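Local coordinates for rifin (PDB 7JZK), which is a variable surface antigen of the malaria parasite whose V2 domain binds the LAIR1 ectodomain carried by antibody MGD21, at residues V61-T73 with Q108-V120. Residues are numbered along the deposited sequence; the frame is centred on the assembly and turned at random.
Sequences VTTIASAIDTQMT and QKDAITGAVTQLV
Gln108 reaches across to the turn Asp69-Thr73 of segment 61-73 and gives its amide nitrogen to two acceptors. NE2 donates to Thr73 OG1 at 2.8 Å, with the hydroxyl close to the amide plane but the N-H bent to 134°, and makes a weak, straighter bond of 3.4 Å to Asp69 OD2. Its extended chain, CG anti to the backbone N, carries the amide over this turn; OE1 lies against Met72 CG and SD and is bonded to Arg92, so both ends of the amide are fixed. Gln108 also packs against Tyr45 of the MGD21 LAIR1 chain, so this end of segment 108-120 lies at the LAIR1 interface. The Asp69 carboxylate stands 73° from the amide plane and rests on Lys109 CB and CG; Lys109 NZ remains 5.4 Å from Asp69 OD1, where the opposite charges may attract but are not in contact.

Beyond this polar end, segments 61-73 and 108-120, whose axes come within 8.9 Å at an angle of 133°, interlock as knobs into holes. Ile112 fills the hole between Ala65, Ile68, Asp69 and Met72: its CG2 meets Ile68 CG2, while CD1 covers the backbone at Asp69. Val116 enters the next hole, with CG1 meeting Ile64 CG2 tip to tip at 3.6 Å. In return, Val61 lodges among Thr113, Val116, Thr117 and Val120, its CG2 3.7 Å from Val120 CG2. Ala65 keeps the middle close, its CB 3.6 Å from Thr113 OG1, a hydroxyl turned back to the Lys109 carbonyl.

The pair lies near the centre of the V2 fragment: helix 13-39 packs on Ile64, Ile68 and Val120, strand 43-44 also covers Ile68, and helix 86-94 closes over Met72.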
loop_
_atom_site.group_PDB
_atom_site.type_symbol
_atom_site.label_atom_id
_atom_site.label_comp_id
_atom_site.label_asym_id
_atom_site.label_seq_id
_atom_site.Cartn_x
_atom_site.Cartn_y
_atom_site.Cartn_z
ATOM N N VAL B 61 13.303 14.646 -0.365
ATOM C CA VAL B 61 12.979 13.270 -0.009
ATOM C C VAL B 61 11.636 13.191 0.715
ATOM O O VAL B 61 10.840 12.274 0.477
ATOM C CB VAL B 61 14.106 12.672 0.845
ATOM C CG1 VAL B 61 13.591 11.440 1.554
ATOM C CG2 VAL B 61 15.350 12.398 -0.007
ATOM N N THR B 62 11.357 14.143 1.603
ATOM C CA THR B 62 10.152 14.057 2.421
ATOM C C THR B 62 8.890 14.182 1.581
ATOM O O THR B 62 7.929 13.423 1.762
ATOM C CB THR B 62 10.174 15.136 3.499
ATOM O OG1 THR B 62 11.265 14.883 4.387
ATOM C CG2 THR B 62 8.865 15.141 4.297
ATOM N N THR B 63 8.864 15.143 0.664
ATOM C CA THR B 63 7.646 15.357 -0.107
ATOM C C THR B 63 7.370 14.179 -1.030
ATOM O O THR B 63 6.237 13.686 -1.113
ATOM C CB THR B 63 7.778 16.653 -0.902
ATOM O OG1 THR B 63 7.958 17.742 0.011
ATOM C CG2 THR B 63 6.551 16.897 -1.801
ATOM N N ILE B 64 8.402 13.696 -1.710
ATOM C CA ILE B 64 8.202 12.583 -2.619
ATOM C C ILE B 64 7.806 11.328 -1.857
ATOM O O ILE B 64 6.912 10.592 -2.282
ATOM C CB ILE B 64 9.460 12.368 -3.463
ATOM C CG1 ILE B 64 9.365 11.045 -4.190
ATOM C CG2 ILE B 64 10.657 12.337 -2.597
ATOM C CD1 ILE B 64 10.585 10.770 -4.962
ATOM N N ALA B 65 8.463 11.060 -0.725
ATOM C CA ALA B 65 8.136 9.862 0.034
ATOM C C ALA B 65 6.703 9.924 0.543
ATOM O O ALA B 65 5.973 8.930 0.491
ATOM C CB ALA B 65 9.130 9.683 1.181
ATOM N N SER B 66 6.255 11.098 0.978
ATOM C CA SER B 66 4.884 11.190 1.449
ATOM C C SER B 66 3.900 10.996 0.301
ATOM O O SER B 66 2.877 10.329 0.466
ATOM C CB SER B 66 4.673 12.529 2.167
ATOM O OG SER B 66 3.314 12.949 2.188
ATOM N N ALA B 67 4.199 11.536 -0.879
ATOM C CA ALA B 67 3.301 11.354 -2.020
ATOM C C ALA B 67 3.263 9.899 -2.480
ATOM O O ALA B 67 2.198 9.380 -2.843
ATOM C CB ALA B 67 3.733 12.269 -3.176
ATOM N N ILE B 68 4.413 9.225 -2.469
ATOM C CA ILE B 68 4.451 7.832 -2.874
ATOM C C ILE B 68 3.701 6.977 -1.860
ATOM O O ILE B 68 2.945 6.081 -2.237
ATOM C CB ILE B 68 5.909 7.376 -3.076
ATOM C CG1 ILE B 68 6.514 8.022 -4.346
ATOM C CG2 ILE B 68 5.986 5.843 -3.141
ATOM C CD1 ILE B 68 7.992 7.730 -4.566
ATOM N N ASP B 69 3.858 7.280 -0.566
ATOM C CA ASP B 69 3.133 6.568 0.485
ATOM C C ASP B 69 1.641 6.726 0.311
ATOM O O ASP B 69 0.890 5.755 0.349
ATOM C CB ASP B 69 3.549 7.086 1.870
ATOM C CG ASP B 69 2.681 6.526 3.006
ATOM O OD1 ASP B 69 1.577 7.064 3.256
ATOM O OD2 ASP B 69 3.089 5.578 3.704
ATOM N N THR B 70 1.191 7.940 0.087
ATOM C CA THR B 70 -0.237 8.177 -0.053
ATOM C C THR B 70 -0.780 7.427 -1.267
ATOM O O THR B 70 -1.823 6.758 -1.188
ATOM C CB THR B 70 -0.466 9.696 -0.185
ATOM O OG1 THR B 70 0.103 10.355 0.955
ATOM C CG2 THR B 70 -1.939 10.014 -0.203
ATOM N N GLN B 71 -0.038 7.423 -2.364
ATOM C CA GLN B 71 -0.465 6.711 -3.594
ATOM C C GLN B 71 -0.471 5.197 -3.366
ATOM O O GLN B 71 -1.418 4.555 -3.801
ATOM C CB GLN B 71 0.426 7.123 -4.763
ATOM C CG GLN B 71 -0.019 6.603 -6.115
ATOM C CD GLN B 71 0.571 7.448 -7.213
ATOM O OE1 GLN B 71 0.392 8.659 -7.252
ATOM N NE2 GLN B 71 1.283 6.809 -8.119
ATOM N N MET B 72 0.557 4.667 -2.701
ATOM C CA MET B 72 0.615 3.228 -2.437
ATOM C C MET B 72 -0.545 2.793 -1.559
ATOM O O MET B 72 -1.139 1.731 -1.782
ATOM C CB MET B 72 1.946 2.851 -1.780
ATOM C CG MET B 72 2.144 1.358 -1.526
ATOM S SD MET B 72 3.845 0.941 -1.038
ATOM C CE MET B 72 4.608 1.175 -2.653
ATOM N N THR B 73 -0.876 3.581 -0.533
ATOM C CA THR B 73 -2.034 3.206 0.269
ATOM C C THR B 73 -3.305 3.254 -0.572
ATOM O O THR B 73 -4.187 2.390 -0.433
ATOM C CB THR B 73 -2.147 4.098 1.510
ATOM O OG1 THR B 73 -0.976 3.911 2.317
ATOM C CG2 THR B 73 -3.380 3.726 2.359
ATOM N N GLN B 108 5.140 1.525 6.329
ATOM C CA GLN B 108 5.323 1.724 4.898
ATOM C C GLN B 108 6.007 3.051 4.600
ATOM O O GLN B 108 6.953 3.111 3.820
ATOM C CB GLN B 108 3.945 1.643 4.227
ATOM C CG GLN B 108 3.861 2.025 2.761
ATOM C CD GLN B 108 2.451 1.835 2.194
ATOM O OE1 GLN B 108 2.051 0.739 1.821
ATOM N NE2 GLN B 108 1.661 2.908 2.219
ATOM N N LYS B 109 5.568 4.120 5.255
ATOM C CA LYS B 109 6.129 5.450 5.025
ATOM C C LYS B 109 7.626 5.466 5.301
ATOM O O LYS B 109 8.395 6.039 4.543
ATOM C CB LYS B 109 5.418 6.473 5.930
ATOM C CG LYS B 109 5.392 7.928 5.466
ATOM C CD LYS B 109 4.371 8.708 6.293
ATOM C CE LYS B 109 4.189 10.140 5.818
ATOM N NZ LYS B 109 3.216 10.861 6.689
ATOM N N ASP B 110 8.059 4.819 6.373
ATOM C CA ASP B 110 9.472 4.773 6.735
ATOM C C ASP B 110 10.297 3.990 5.720
ATOM O O ASP B 110 11.366 4.437 5.306
ATOM C CB ASP B 110 9.594 4.201 8.159
ATOM C CG ASP B 110 8.846 5.075 9.177
ATOM O OD1 ASP B 110 8.664 6.281 8.889
ATOM O OD2 ASP B 110 8.352 4.575 10.210
ATOM N N ALA B 111 9.811 2.841 5.275
ATOM C CA ALA B 111 10.548 2.067 4.277
ATOM C C ALA B 111 10.631 2.836 2.956
ATOM O O ALA B 111 11.672 2.867 2.300
ATOM C CB ALA B 111 9.882 0.692 4.088
ATOM N N ILE B 112 9.555 3.523 2.586
ATOM C CA ILE B 112 9.577 4.313 1.373
ATOM C C ILE B 112 10.595 5.432 1.509
ATOM O O ILE B 112 11.316 5.735 0.568
ATOM C CB ILE B 112 8.175 4.859 1.070
ATOM C CG1 ILE B 112 7.238 3.697 0.808
ATOM C CG2 ILE B 112 8.213 5.854 -0.133
ATOM C CD1 ILE B 112 5.793 4.086 0.797
ATOM N N THR B 113 10.652 6.064 2.682
ATOM C CA THR B 113 11.593 7.147 2.944
ATOM C C THR B 113 13.018 6.652 2.781
ATOM O O THR B 113 13.820 7.268 2.082
ATOM C CB THR B 113 11.347 7.704 4.359
ATOM O OG1 THR B 113 10.037 8.299 4.421
ATOM C CG2 THR B 113 12.400 8.730 4.777
ATOM N N GLY B 114 13.336 5.500 3.353
ATOM C CA GLY B 114 14.676 4.971 3.169
ATOM C C GLY B 114 14.978 4.672 1.712
ATOM O O GLY B 114 16.077 4.964 1.220
ATOM N N ALA B 115 13.991 4.136 0.989
ATOM C CA ALA B 115 14.214 3.827 -0.418
ATOM C C ALA B 115 14.471 5.100 -1.219
ATOM O O ALA B 115 15.444 5.193 -1.979
ATOM C CB ALA B 115 13.016 3.063 -0.981
ATOM N N VAL B 116 13.635 6.117 -1.012
ATOM C CA VAL B 116 13.782 7.365 -1.742
ATOM C C VAL B 116 15.109 8.008 -1.411
ATOM O O VAL B 116 15.761 8.602 -2.280
ATOM C CB VAL B 116 12.606 8.288 -1.391
ATOM C CG1 VAL B 116 12.908 9.710 -1.791
ATOM C CG2 VAL B 116 11.354 7.792 -2.049
ATOM N N THR B 117 15.568 7.839 -0.171
ATOM C CA THR B 117 16.865 8.379 0.204
ATOM C C THR B 117 17.950 7.751 -0.650
ATOM O O THR B 117 18.765 8.455 -1.266
ATOM C CB THR B 117 17.136 8.125 1.687
ATOM O OG1 THR B 117 16.208 8.871 2.495
ATOM C CG2 THR B 117 18.569 8.522 2.033
ATOM N N GLN B 118 17.928 6.423 -0.763
ATOM C CA GLN B 118 18.937 5.793 -1.604
ATOM C C GLN B 118 18.826 6.262 -3.051
ATOM O O GLN B 118 19.842 6.538 -3.701
ATOM C CB GLN B 118 18.806 4.280 -1.541
ATOM C CG GLN B 118 18.678 3.712 -0.146
ATOM C CD GLN B 118 19.966 3.092 0.308
ATOM O OE1 GLN B 118 21.041 3.660 0.095
ATOM N NE2 GLN B 118 19.880 1.910 0.914
ATOM N N LEU B 119 17.602 6.401 -3.561
ATOM C CA LEU B 119 17.454 6.742 -4.974
ATOM C C LEU B 119 17.961 8.151 -5.283
ATOM O O LEU B 119 18.610 8.369 -6.313
ATOM C CB LEU B 119 16.001 6.554 -5.422
ATOM C CG LEU B 119 15.499 5.147 -5.795
ATOM C CD1 LEU B 119 16.260 4.638 -6.983
ATOM C CD2 LEU B 119 15.626 4.127 -4.693
ATOM N N VAL B 120 17.697 9.117 -4.402
ATOM C CA VAL B 120 18.200 10.463 -4.663
ATOM C C VAL B 120 19.713 10.501 -4.528
ATOM O O VAL B 120 20.404 11.185 -5.303
ATOM C CB VAL B 120 17.525 11.496 -3.742
ATOM C CG1 VAL B 120 16.028 11.324 -3.764
ATOM C CG2 VAL B 120 18.040 11.381 -2.324
#